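Local structure of TarM (Staphylococcus aureus subsp. aureus 21178, 4X7R) at residues A[38-42]-A[207-211]; A[73-77]-A[193-197]. The protein belongs to the GT-B glycosyltransferases, with two domains built on parallel sheets and a separate long antiparallel sheet inserted in the chain. The protein carries 1 engineered substitution. One frame throughout, in Å; residues are numbered along the deposited sequence.

Interactions 1 and 2 lie on the same side of the chain's centre, their own centres about 15 Å apart, and helix 203-214 is a partner in interaction 1 and a neighbour of interaction 2. In interaction 1 this helix packs on the end of strand 36-40; around interaction 2 its Leu206 and Tyr209 touch Phe73. Tyr209 makes the direct connection, with Tyr209 CE2 4.0 Å from Phe73 CZ and its hydroxyl packed near the Asn196 amide. Interaction 1 borders the glycan pocket, where the side chain of Phe41 comes about 4 Å, nearest atoms, from a bound SUS (2-deoxy-3,6-di-O-sulfo-2-(sulfoamino)-alpha-D-glucopyranose). Interaction 2 stands farther back, its Phe73 side chain about 12 Å from the same SUS, again between nearest atoms.

Interaction 1 (A[38-42]-A[207-211]); sequences IVTFD and CVYYL
Phe41, just past the end of strand 36-40, and Cys207 on helix 203-214 meet through a sulfur-aromatic contact. Followed outward, the Phe41 side chain passes three helix residues in turn. Its CB lies 4.0 Å from Cys207 SG, CG keeps a similar distance, and the sulfur comes nearest at the next atom, with Phe41 CD1 3.5 Å from Cys207 SG. The sulfur approaches obliquely, 59° off the ring normal. Phe41 CE1 touches both Cys207 CB and the Tyr210 ring, reaching that ring at its edge, 4.2 Å from Tyr210 CD2. At the tip, Phe41 CZ is 4.1 Å from Leu211 CD2, a methyl near the plane of the phenyl ring and at its edge. Val39 adds a second apolar point. Its CG1 lies opposite the backbone N (chi1 -176°), which carries the methyl to the helix, and Val39 CG1 sits 3.7 Å from Tyr210 CE2. The same methyl touches Leu211 CD2, so that this leucine branch bridges Val39 and Phe41. All five touching residues are buried, Phe41 also lines the glycan pocket, and the contact is apolar throughout. Met7 of strand 3-7 touches Val39, Phe41 and Leu211, while Tyr67 of strand 66-68 touches Tyr210 and Lys233 of helix 231-235 touches Phe41, Cys207 and Leu211. Helix 203-214 packs against strands 3-7, 36-40 and 66-68 at one end of the seven-stranded parallel sheet.

Interaction 2 (A[73-77]-A[193-197]); sequences FKQIS and VLVNK
Val195 and Ser77 bring the two backbones to a CA-CA separation of 6.0 Å, where a turn of helix 69-78 faces the connection between strands 187-193 and 198-200. On the helix, Ser77 N bonds to Phe73 O; in the connection, the Asn196 N to Val193 O bond is weak. The side-chain contact centres on Val195, whose two methyls part. One is close against the serine, with Val195 CG1 3.5 Å from Ser77 CB, a tight carbon pair. The other, set between the backbone N and the carbonyl carbon, reaches back along the helix and lies 3.9 Å from Phe73 O; Val195 CG2 also touches Ile76 CG2. Val193 CG1 meets the Phe73 ring obliquely, 3.5 Å from Phe73 CD1, the two side chains crossing at about a right angle. The Asn196 amide also approaches that ring obliquely, its plane turned 63° from the ring plane, with ND2 4.0 Å from Phe73 CE1. Ser77 OG bonds to Asp170, and Tyr176 of strand 175-182 touches both Ser77 and Val195. Leu206 of helix 203-214 touches both Phe73 and Val193, so helix 69-78, helix 203-214 and the last strands of the antiparallel sheet meet here.

Interaction 1 (A[38-42]-A[207-211])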
# COMPACT_ATOMS: atom_id res chain seq x y z
N ILE A 38 -12.39 5.63 2.22
CA ILE A 38 -11.46 4.54 2.50
C ILE A 38 -11.57 4.11 3.96
O ILE A 38 -11.61 4.97 4.84
CB ILE A 38 -10.03 4.93 2.07
CG1 ILE A 38 -10.01 5.28 0.51
CG2 ILE A 38 -9.01 3.82 2.44
CD1 ILE A 38 -8.68 5.76 -0.10
N VAL A 39 -11.67 2.80 4.21
CA VAL A 39 -11.72 2.22 5.57
C VAL A 39 -10.41 1.45 5.78
O VAL A 39 -10.10 0.56 4.99
CB VAL A 39 -12.94 1.31 5.80
CG1 VAL A 39 -13.00 0.81 7.25
CG2 VAL A 39 -14.25 2.01 5.38
N THR A 40 -9.64 1.81 6.83
CA THR A 40 -8.39 1.14 7.21
C THR A 40 -8.54 0.47 8.58
O THR A 40 -9.47 0.80 9.32
CB THR A 40 -7.19 2.08 7.11
OG1 THR A 40 -7.32 3.14 8.06
CG2 THR A 40 -6.97 2.61 5.69
N PHE A 41 -7.64 -0.49 8.89
CA PHE A 41 -7.72 -1.28 10.11
C PHE A 41 -6.45 -1.29 10.95
O PHE A 41 -6.45 -1.84 12.03
CB PHE A 41 -8.19 -2.73 9.78
CG PHE A 41 -9.48 -2.77 8.98
CD1 PHE A 41 -10.71 -2.64 9.61
CD2 PHE A 41 -9.46 -2.95 7.59
CE1 PHE A 41 -11.91 -2.65 8.87
CE2 PHE A 41 -10.64 -2.95 6.85
CZ PHE A 41 -11.87 -2.79 7.49
N ASP A 42 -5.38 -0.65 10.49
CA ASP A 42 -4.14 -0.63 11.26
C ASP A 42 -4.17 0.47 12.33
O ASP A 42 -5.01 1.39 12.30
CB ASP A 42 -2.93 -0.40 10.33
CG ASP A 42 -2.95 0.99 9.71
OD1 ASP A 42 -4.04 1.43 9.29
OD2 ASP A 42 -1.88 1.62 9.64
N CYS A 207 -13.12 -5.60 14.10
CA CYS A 207 -13.28 -5.00 12.76
C CYS A 207 -14.61 -5.28 12.12
O CYS A 207 -15.18 -4.38 11.51
CB CYS A 207 -12.12 -5.38 11.86
SG CYS A 207 -10.55 -4.68 12.42
N VAL A 208 -15.17 -6.47 12.35
CA VAL A 208 -16.50 -6.82 11.84
C VAL A 208 -17.56 -5.95 12.54
O VAL A 208 -18.43 -5.39 11.87
CB VAL A 208 -16.79 -8.34 11.96
CG1 VAL A 208 -18.29 -8.64 11.83
CG2 VAL A 208 -15.97 -9.12 10.94
N TYR A 209 -17.45 -5.80 13.88
CA TYR A 209 -18.37 -4.96 14.65
C TYR A 209 -18.31 -3.53 14.13
O TYR A 209 -19.34 -2.92 13.88
CB TYR A 209 -18.01 -5.01 16.15
CG TYR A 209 -18.72 -3.96 16.99
CD1 TYR A 209 -20.03 -4.15 17.42
CD2 TYR A 209 -18.05 -2.82 17.43
CE1 TYR A 209 -20.67 -3.21 18.24
CE2 TYR A 209 -18.68 -1.86 18.21
CZ TYR A 209 -19.99 -2.06 18.62
OH TYR A 209 -20.61 -1.09 19.38
N TYR A 210 -17.09 -3.01 13.98
CA TYR A 210 -16.81 -1.65 13.51
C TYR A 210 -17.51 -1.33 12.19
O TYR A 210 -18.20 -0.31 12.09
CB TYR A 210 -15.28 -1.42 13.44
CG TYR A 210 -14.90 -0.17 12.67
CD1 TYR A 210 -15.31 1.09 13.10
CD2 TYR A 210 -14.10 -0.25 11.53
CE1 TYR A 210 -14.96 2.24 12.40
CE2 TYR A 210 -13.73 0.90 10.84
CZ TYR A 210 -14.16 2.14 11.28
OH TYR A 210 -13.78 3.29 10.65
N LEU A 211 -17.39 -2.23 11.18
CA LEU A 211 -18.04 -2.09 9.88
C LEU A 211 -19.56 -2.09 9.99
O LEU A 211 -20.21 -1.42 9.22
CB LEU A 211 -17.60 -3.21 8.91
CG LEU A 211 -16.14 -3.16 8.46
CD1 LEU A 211 -15.79 -4.42 7.67
CD2 LEU A 211 -15.86 -1.88 7.63

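Interaction 2 (A[73-77]-A[193-197])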
# COMPACT_ATOMS: atom_id res chain seq x y z
N PHE A 73 -12.85 4.63 17.76
CA PHE A 73 -13.01 4.49 19.21
C PHE A 73 -12.21 5.54 19.97
O PHE A 73 -12.62 5.93 21.06
CB PHE A 73 -12.62 3.07 19.66
CG PHE A 73 -13.52 2.00 19.10
CD1 PHE A 73 -14.84 1.88 19.54
CD2 PHE A 73 -13.06 1.13 18.12
CE1 PHE A 73 -15.66 0.88 19.04
CE2 PHE A 73 -13.90 0.14 17.61
CZ PHE A 73 -15.19 0.02 18.07
N LYS A 74 -11.08 6.00 19.39
CA LYS A 74 -10.24 7.05 19.99
C LYS A 74 -11.03 8.36 20.05
O LYS A 74 -10.99 9.03 21.07
CB LYS A 74 -8.95 7.22 19.17
CG LYS A 74 -7.96 8.26 19.70
CD LYS A 74 -6.69 8.16 18.88
CE LYS A 74 -5.66 9.17 19.27
NZ LYS A 74 -4.31 8.73 18.85
N GLN A 75 -11.76 8.69 18.96
CA GLN A 75 -12.59 9.89 18.85
C GLN A 75 -13.73 9.87 19.84
O GLN A 75 -13.99 10.89 20.46
CB GLN A 75 -13.09 10.07 17.42
CG GLN A 75 -12.04 10.70 16.49
CD GLN A 75 -12.30 10.49 15.00
OE1 GLN A 75 -13.34 9.96 14.56
NE2 GLN A 75 -11.34 10.89 14.19
N ILE A 76 -14.38 8.70 20.07
CA ILE A 76 -15.44 8.54 21.08
C ILE A 76 -14.83 8.79 22.47
O ILE A 76 -15.38 9.55 23.25
CB ILE A 76 -16.14 7.15 20.97
CG1 ILE A 76 -16.95 7.05 19.66
CG2 ILE A 76 -17.06 6.89 22.17
CD1 ILE A 76 -17.13 5.60 19.14
N SER A 77 -13.65 8.21 22.72
CA SER A 77 -12.91 8.35 23.98
C SER A 77 -12.53 9.79 24.28
O SER A 77 -12.68 10.22 25.42
CB SER A 77 -11.66 7.47 23.94
OG SER A 77 -11.04 7.44 25.22
N VAL A 193 -12.89 -2.91 24.49
CA VAL A 193 -13.11 -1.52 24.13
C VAL A 193 -13.73 -0.90 25.38
O VAL A 193 -14.92 -1.10 25.67
CB VAL A 193 -13.97 -1.36 22.84
CG1 VAL A 193 -14.17 0.11 22.48
CG2 VAL A 193 -13.33 -2.10 21.66
N LEU A 194 -12.88 -0.22 26.15
CA LEU A 194 -13.23 0.42 27.43
C LEU A 194 -14.34 1.41 27.28
O LEU A 194 -15.22 1.42 28.13
CB LEU A 194 -12.00 1.11 28.05
CG LEU A 194 -10.95 0.20 28.68
CD1 LEU A 194 -10.02 -0.44 27.64
CD2 LEU A 194 -10.12 0.98 29.63
N VAL A 195 -14.36 2.18 26.15
CA VAL A 195 -15.36 3.22 25.87
C VAL A 195 -16.81 2.78 25.77
O VAL A 195 -17.68 3.55 26.20
CB VAL A 195 -14.95 4.26 24.79
CG1 VAL A 195 -13.69 4.96 25.21
CG2 VAL A 195 -14.79 3.63 23.40
N ASN A 196 -17.10 1.58 25.26
CA ASN A 196 -18.48 1.08 25.19
C ASN A 196 -18.69 -0.20 26.03
O ASN A 196 -19.75 -0.82 25.94
CB ASN A 196 -18.94 0.88 23.73
CG ASN A 196 -18.14 -0.11 22.91
OD1 ASN A 196 -17.20 -0.74 23.38
ND2 ASN A 196 -18.52 -0.26 21.64
N LYS A 197 -17.67 -0.60 26.82
CA LYS A 197 -17.70 -1.81 27.65
C LYS A 197 -17.96 -3.09 26.83
O LYS A 197 -18.62 -4.01 27.32
CB LYS A 197 -18.69 -1.70 28.85
CG LYS A 197 -18.56 -0.49 29.79
CD LYS A 197 -19.13 -0.80 31.23
CE LYS A 197 -20.63 -1.14 31.31
NZ LYS A 197 -21.15 -1.19 32.72